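Local coordinates for TENA/THI-4 protein (PDB 3DDE) that is of unknown function but has a heme oxygenase-like, all-helical fold and may be an oxidoreductase, at residues Tyr49-Lys53 with His87-Leu92; Asn55-Gln59 with Arg133-Ser137. One frame throughout, in Å; residues are numbered along the deposited sequence. Where two conformers were deposited one is given.

Overall arrangement
Both contacts belong to one helical, heme oxygenase-like chain, and their centres lie about 14 Å apart, each about 10 Å from the centre of the chain. Helices 38-52 and 55-65 follow one another directly: contact 1 uses the end of the first against helix 88-97, contact 2 the start of the second against helix 134-141. Along the sequence the segments alternate: 49-53, 55-59, 87-92, then 133-137. They also touch, where Y51 CE1 packs 3.5 Å from Y136 OH. In character they differ, contact 1 being mainly carbon packing and contact 2 a buried polar network with a water.

Contact 1 of 2, residues Tyr49-Lys53 with His87-Leu92; sequences YHYTK and HELMAL
Y49 meets E88, A91 and L92 with its ring and CB, the ring lying obliquely to E88 CG. Its own CG stands anti to the backbone N (chi1 159°), which carries the ring alongside E88: Y49 CE1 comes 3.6 Å from E88 CG, while the carbonyl oxygen of E88 sits at the ring edge, in its plane, 3.6 Å from Y49 CD1. Further along, Y49 CB meets A91 CB at 4.2 Å and CD1 meets the CB of L92, whose side chain reaches on to helix 102-106.

T52 turns its methyl across the contact. CG2 lies 3.6 Å from the backbone N of E88 and, in the H87 conformer given, equally near H87 CD2, while OG1 is hydrogen-bonded back to the carbonyl of T48 within its own helix. F167 of helix 166-189 also touches T52.

K53 contributes the base of its side chain, CB standing 4.0 Å from E88 CG. E88 CG lies between its backbone N and carbonyl carbon, and a bend at chi2 leaves OE1 3.8 Å from K53 CA. The lysine chain bends at chi3 (56°) and carries NZ away from E88 to H50 ND1, a 3.0 Å hydrogen bond lying in the imidazole plane. H50 NE2 is bonded to S108, so both ring nitrogens are engaged and the imidazole's rotation is probably fixed.

The two segments meet mostly through carbon, with backbone N and O atoms of E88 lying against T52 and Y49; the lysine amine is turned to H50 of its own segment, and shape rather than charge pairing makes the fit.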
loop_
_atom_site.group_PDB
_atom_site.type_symbol
_atom_site.label_atom_id
_atom_site.label_comp_id
_atom_site.label_asym_id
_atom_site.label_seq_id
_atom_site.Cartn_x
_atom_site.Cartn_y
_atom_site.Cartn_z
ATOM N N TYR A 49 21.695 11.251 -2.441
ATOM C CA TYR A 49 20.543 12.089 -2.133
ATOM C C TYR A 49 19.254 11.382 -2.503
ATOM O O TYR A 49 18.309 11.382 -1.709
ATOM C CB TYR A 49 20.627 13.442 -2.859
ATOM C CG TYR A 49 19.281 14.119 -2.996
ATOM C CD1 TYR A 49 18.771 14.938 -1.989
ATOM C CD2 TYR A 49 18.515 13.926 -4.143
ATOM C CE1 TYR A 49 17.521 15.536 -2.132
ATOM C CE2 TYR A 49 17.274 14.512 -4.295
ATOM C CZ TYR A 49 16.777 15.307 -3.297
ATOM O OH TYR A 49 15.528 15.863 -3.495
ATOM N N HIS A 50 19.230 10.792 -3.705
ATOM C CA HIS A 50 18.053 10.081 -4.207
ATOM C C HIS A 50 17.585 8.927 -3.340
ATOM O O HIS A 50 16.412 8.839 -3.050
ATOM C CB HIS A 50 18.266 9.592 -5.641
ATOM C CG HIS A 50 18.237 10.687 -6.652
ATOM N ND1 HIS A 50 17.222 11.616 -6.704
ATOM C CD2 HIS A 50 19.057 10.967 -7.692
ATOM C CE1 HIS A 50 17.430 12.435 -7.717
ATOM N NE2 HIS A 50 18.543 12.071 -8.328
ATOM N N TYR A 51 18.473 8.032 -2.937
ATOM C CA TYR A 51 18.039 6.912 -2.111
ATOM C C TYR A 51 17.862 7.285 -0.627
ATOM O O TYR A 51 16.979 6.769 0.045
ATOM C CB TYR A 51 18.944 5.698 -2.302
ATOM C CG TYR A 51 20.272 5.658 -1.553
ATOM C CD1 TYR A 51 20.318 5.296 -0.208
ATOM C CD2 TYR A 51 21.471 5.846 -2.221
ATOM C CE1 TYR A 51 21.496 5.205 0.472
ATOM C CE2 TYR A 51 22.689 5.749 -1.551
ATOM C CZ TYR A 51 22.695 5.429 -0.195
ATOM O OH TYR A 51 23.891 5.348 0.499
ATOM N N THR A 52 18.679 8.208 -0.128
ATOM C CA THR A 52 18.597 8.634 1.268
ATOM C C THR A 52 17.240 9.273 1.557
ATOM O O THR A 52 16.722 9.174 2.661
ATOM C CB THR A 52 19.788 9.588 1.628
ATOM O OG1 THR A 52 20.989 8.814 1.598
ATOM C CG2 THR A 52 19.645 10.182 3.008
ATOM N N LYS A 53 16.703 9.933 0.541
ATOM C CA LYS A 53 15.412 10.611 0.556
ATOM C C LYS A 53 14.254 9.682 0.969
ATOM O O LYS A 53 13.239 10.131 1.520
ATOM C CB LYS A 53 15.212 11.112 -0.877
ATOM C CG LYS A 53 13.978 11.892 -1.221
ATOM C CD LYS A 53 14.107 12.499 -2.655
ATOM C CE LYS A 53 14.392 11.453 -3.772
ATOM N NZ LYS A 53 14.752 12.099 -5.112
ATOM N N HIS A 87 17.544 13.807 6.299
ATOM C CA HIS A 87 18.972 13.496 6.181
ATOM C C HIS A 87 19.504 13.742 4.761
ATOM O O HIS A 87 20.675 14.093 4.589
ATOM C CB HIS A 87 19.219 12.047 6.635
ATOM C CG HIS A 87 20.665 11.660 6.717
ATOM N ND1 HIS A 87 21.569 12.313 7.526
ATOM C CD2 HIS A 87 21.345 10.639 6.145
ATOM C CE1 HIS A 87 22.754 11.741 7.412
ATOM N NE2 HIS A 87 22.643 10.717 6.586
ATOM N N GLU A 88 18.647 13.564 3.750
ATOM C CA GLU A 88 19.053 13.809 2.357
ATOM C C GLU A 88 19.443 15.283 2.126
ATOM O O GLU A 88 20.231 15.602 1.236
ATOM C CB GLU A 88 17.970 13.368 1.340
ATOM C CG GLU A 88 16.714 14.271 1.142
ATOM C CD GLU A 88 15.686 14.174 2.261
ATOM O OE1 GLU A 88 15.879 13.342 3.173
ATOM O OE2 GLU A 88 14.683 14.940 2.226
ATOM N N LEU A 89 18.901 16.188 2.926
ATOM C CA LEU A 89 19.232 17.605 2.771
ATOM C C LEU A 89 20.717 17.859 3.001
ATOM O O LEU A 89 21.279 18.751 2.383
ATOM C CB LEU A 89 18.352 18.486 3.666
ATOM C CG LEU A 89 16.875 18.458 3.262
ATOM C CD1 LEU A 89 16.028 19.275 4.217
ATOM C CD2 LEU A 89 16.709 18.966 1.838
HETATM N N MSE A 90 21.349 17.047 3.847
HETATM C CA MSE A 90 22.790 17.157 4.113
HETATM C C MSE A 90 23.606 16.841 2.860
HETATM O O MSE A 90 24.652 17.433 2.636
HETATM C CB MSE A 90 23.222 16.230 5.255
HETATM C CG MSE A 90 22.483 16.456 6.571
HETATM SE SE MSE A 90 23.256 15.428 8.038
HETATM C CE MSE A 90 24.824 16.561 8.423
ATOM N N ALA A 91 23.134 15.896 2.047
ATOM C CA ALA A 91 23.829 15.541 0.801
ATOM C C ALA A 91 23.651 16.681 -0.210
ATOM O O ALA A 91 24.581 17.037 -0.931
ATOM C CB ALA A 91 23.283 14.259 0.243
ATOM N N LEU A 92 22.448 17.254 -0.236
ATOM C CA LEU A 92 22.121 18.346 -1.143
ATOM C C LEU A 92 22.902 19.607 -0.744
ATOM O O LEU A 92 23.270 20.394 -1.599
ATOM C CB LEU A 92 20.610 18.588 -1.154
ATOM C CG LEU A 92 20.052 19.504 -2.248
ATOM C CD1 LEU A 92 20.302 18.898 -3.623
ATOM C CD2 LEU A 92 18.548 19.734 -2.024
#

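Contact 2 of 2, residues Asn55-Gln59 with Arg133-Ser137; sequences NAKNQ and RLGYS
The backbones stay well apart where Q59 faces R133, their CA atoms 7.8 Å from each other being the nearest pair, so long side chains must span the gap between helix 55-65 and the start of helix 134-141. R133 does most of this. Its chain is extended from CG to NE and delivers the guanidinium to N58: R133 grips N58 OD1 side-on, with NH2 at 2.9 Å and NE at 3.0 Å, both to that one atom. Both bonds lie close to the guanidinium plane; the NH2 bond meets the oxygen nearly end-on to its C=O (166°), whereas NE approaches 30° out of the carbonyl plane.

The flat group is sandwiched. Q59 CB sits over the centre of one face, 3.9 Å above it, and Y136 CD2 covers the other nearer the rim. The Q59 chain bends beyond CB, bringing OE1 to a water that donates to it at 2.6 Å; the same water accepts from R133 NH1 and is hydrogen-bonded to S137 OG. A direct bond from NH1 to Q59 OE1 fails on angle, so the water makes the link.

Y136 reaches over to N55, its hydroxyl taking a 2.9 Å hydrogen bond from ND2. The amide and ring planes stand 75° apart, and the donor comes in at the ring edge.

A leucine in place of R133 would probably leave N58 OD1 and the bridging water without their arginine donors, and the facing Q59 and Y136 without a flat group between them.

Every touching residue is buried, so this is an interior polar network: N58 and a water bond the guanidinium, the water linking it to Q59 and S137, with no carboxylate from either segment; any positive charge is probably balanced in part by these dipoles.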
loop_
_atom_site.group_PDB
_atom_site.type_symbol
_atom_site.label_atom_id
_atom_site.label_comp_id
_atom_site.label_asym_id
_atom_site.label_seq_id
_atom_site.Cartn_x
_atom_site.Cartn_y
_atom_site.Cartn_z
ATOM N N ASN A 55 14.714 6.715 2.954
ATOM C CA ASN A 55 15.016 5.845 4.093
ATOM C C ASN A 55 14.133 5.981 5.330
ATOM O O ASN A 55 13.762 4.955 5.930
ATOM C CB ASN A 55 16.516 5.864 4.405
ATOM C CG ASN A 55 17.316 5.047 3.399
ATOM O OD1 ASN A 55 16.749 4.351 2.519
ATOM N ND2 ASN A 55 18.612 5.100 3.523
ATOM N N ALA A 56 13.788 7.219 5.691
ATOM C CA ALA A 56 12.885 7.465 6.797
ATOM C C ALA A 56 11.538 6.813 6.494
ATOM O O ALA A 56 10.930 6.202 7.354
ATOM C CB ALA A 56 12.708 8.982 7.043
ATOM N N LYS A 57 11.098 6.956 5.250
ATOM C CA LYS A 57 9.814 6.437 4.790
ATOM C C LYS A 57 9.751 4.918 4.799
ATOM O O LYS A 57 8.811 4.367 5.356
ATOM C CB LYS A 57 9.519 6.950 3.401
ATOM C CG LYS A 57 9.335 8.440 3.348
ATOM C CD LYS A 57 8.960 8.867 1.950
ATOM C CE LYS A 57 8.706 10.335 1.921
ATOM N NZ LYS A 57 7.989 10.724 0.690
ATOM N N ASN A 58 10.740 4.241 4.217
ATOM C CA ASN A 58 10.711 2.794 4.233
ATOM C C ASN A 58 10.950 2.191 5.642
ATOM O O ASN A 58 10.449 1.100 5.940
ATOM C CB ASN A 58 11.536 2.152 3.079
ATOM C CG ASN A 58 13.033 2.479 3.110
ATOM O OD1 ASN A 58 13.722 2.382 4.143
ATOM N ND2 ASN A 58 13.549 2.792 1.943
ATOM N N GLN A 59 11.661 2.919 6.516
ATOM C CA GLN A 59 11.824 2.500 7.904
ATOM C C GLN A 59 10.470 2.575 8.634
ATOM O O GLN A 59 10.091 1.648 9.357
ATOM C CB GLN A 59 12.864 3.371 8.620
ATOM C CG GLN A 59 13.070 3.067 10.097
ATOM C CD GLN A 59 13.447 1.614 10.360
ATOM O OE1 GLN A 59 14.632 1.277 10.442
ATOM N NE2 GLN A 59 12.441 0.738 10.437
ATOM N N ARG A 133 14.797 -5.645 7.526
ATOM C CA ARG A 133 15.389 -4.358 7.184
ATOM C C ARG A 133 16.565 -4.007 8.120
ATOM O O ARG A 133 17.440 -3.229 7.746
ATOM C CB ARG A 133 14.343 -3.241 7.208
ATOM C CG ARG A 133 14.809 -1.957 6.552
ATOM C CD ARG A 133 13.971 -0.765 6.957
ATOM N NE ARG A 133 14.463 0.456 6.316
ATOM C CZ ARG A 133 15.494 1.177 6.739
ATOM N NH1 ARG A 133 16.209 0.808 7.800
ATOM N NH2 ARG A 133 15.846 2.259 6.066
ATOM N N LEU A 134 16.586 -4.576 9.330
ATOM C CA LEU A 134 17.690 -4.376 10.264
ATOM C C LEU A 134 19.041 -4.788 9.650
ATOM O O LEU A 134 20.088 -4.295 10.077
ATOM C CB LEU A 134 17.444 -5.136 11.567
ATOM C CG LEU A 134 16.326 -4.670 12.503
ATOM C CD1 LEU A 134 16.123 -5.677 13.629
ATOM C CD2 LEU A 134 16.628 -3.268 13.073
ATOM N N GLY A 135 19.011 -5.683 8.662
ATOM C CA GLY A 135 20.221 -6.123 7.942
ATOM C C GLY A 135 20.861 -4.992 7.146
ATOM O O GLY A 135 22.078 -4.881 7.070
ATOM N N TYR A 136 20.027 -4.163 6.543
ATOM C CA TYR A 136 20.487 -2.982 5.817
ATOM C C TYR A 136 21.174 -2.049 6.802
ATOM O O TYR A 136 22.311 -1.615 6.581
ATOM C CB TYR A 136 19.297 -2.278 5.145
ATOM C CG TYR A 136 19.577 -0.921 4.514
ATOM C CD1 TYR A 136 20.698 -0.709 3.715
ATOM C CD2 TYR A 136 18.677 0.128 4.672
ATOM C CE1 TYR A 136 20.927 0.517 3.114
ATOM C CE2 TYR A 136 18.887 1.346 4.075
ATOM C CZ TYR A 136 20.018 1.539 3.295
ATOM O OH TYR A 136 20.221 2.766 2.708
ATOM N N SER A 137 20.466 -1.765 7.894
ATOM C CA SER A 137 20.943 -0.903 8.961
ATOM C C SER A 137 22.243 -1.405 9.568
ATOM O O SER A 137 23.095 -0.614 9.984
ATOM C CB SER A 137 19.888 -0.819 10.060
ATOM O OG SER A 137 18.728 -0.150 9.602
HETATM O O HOH W 1 15.889 -0.992 10.093
#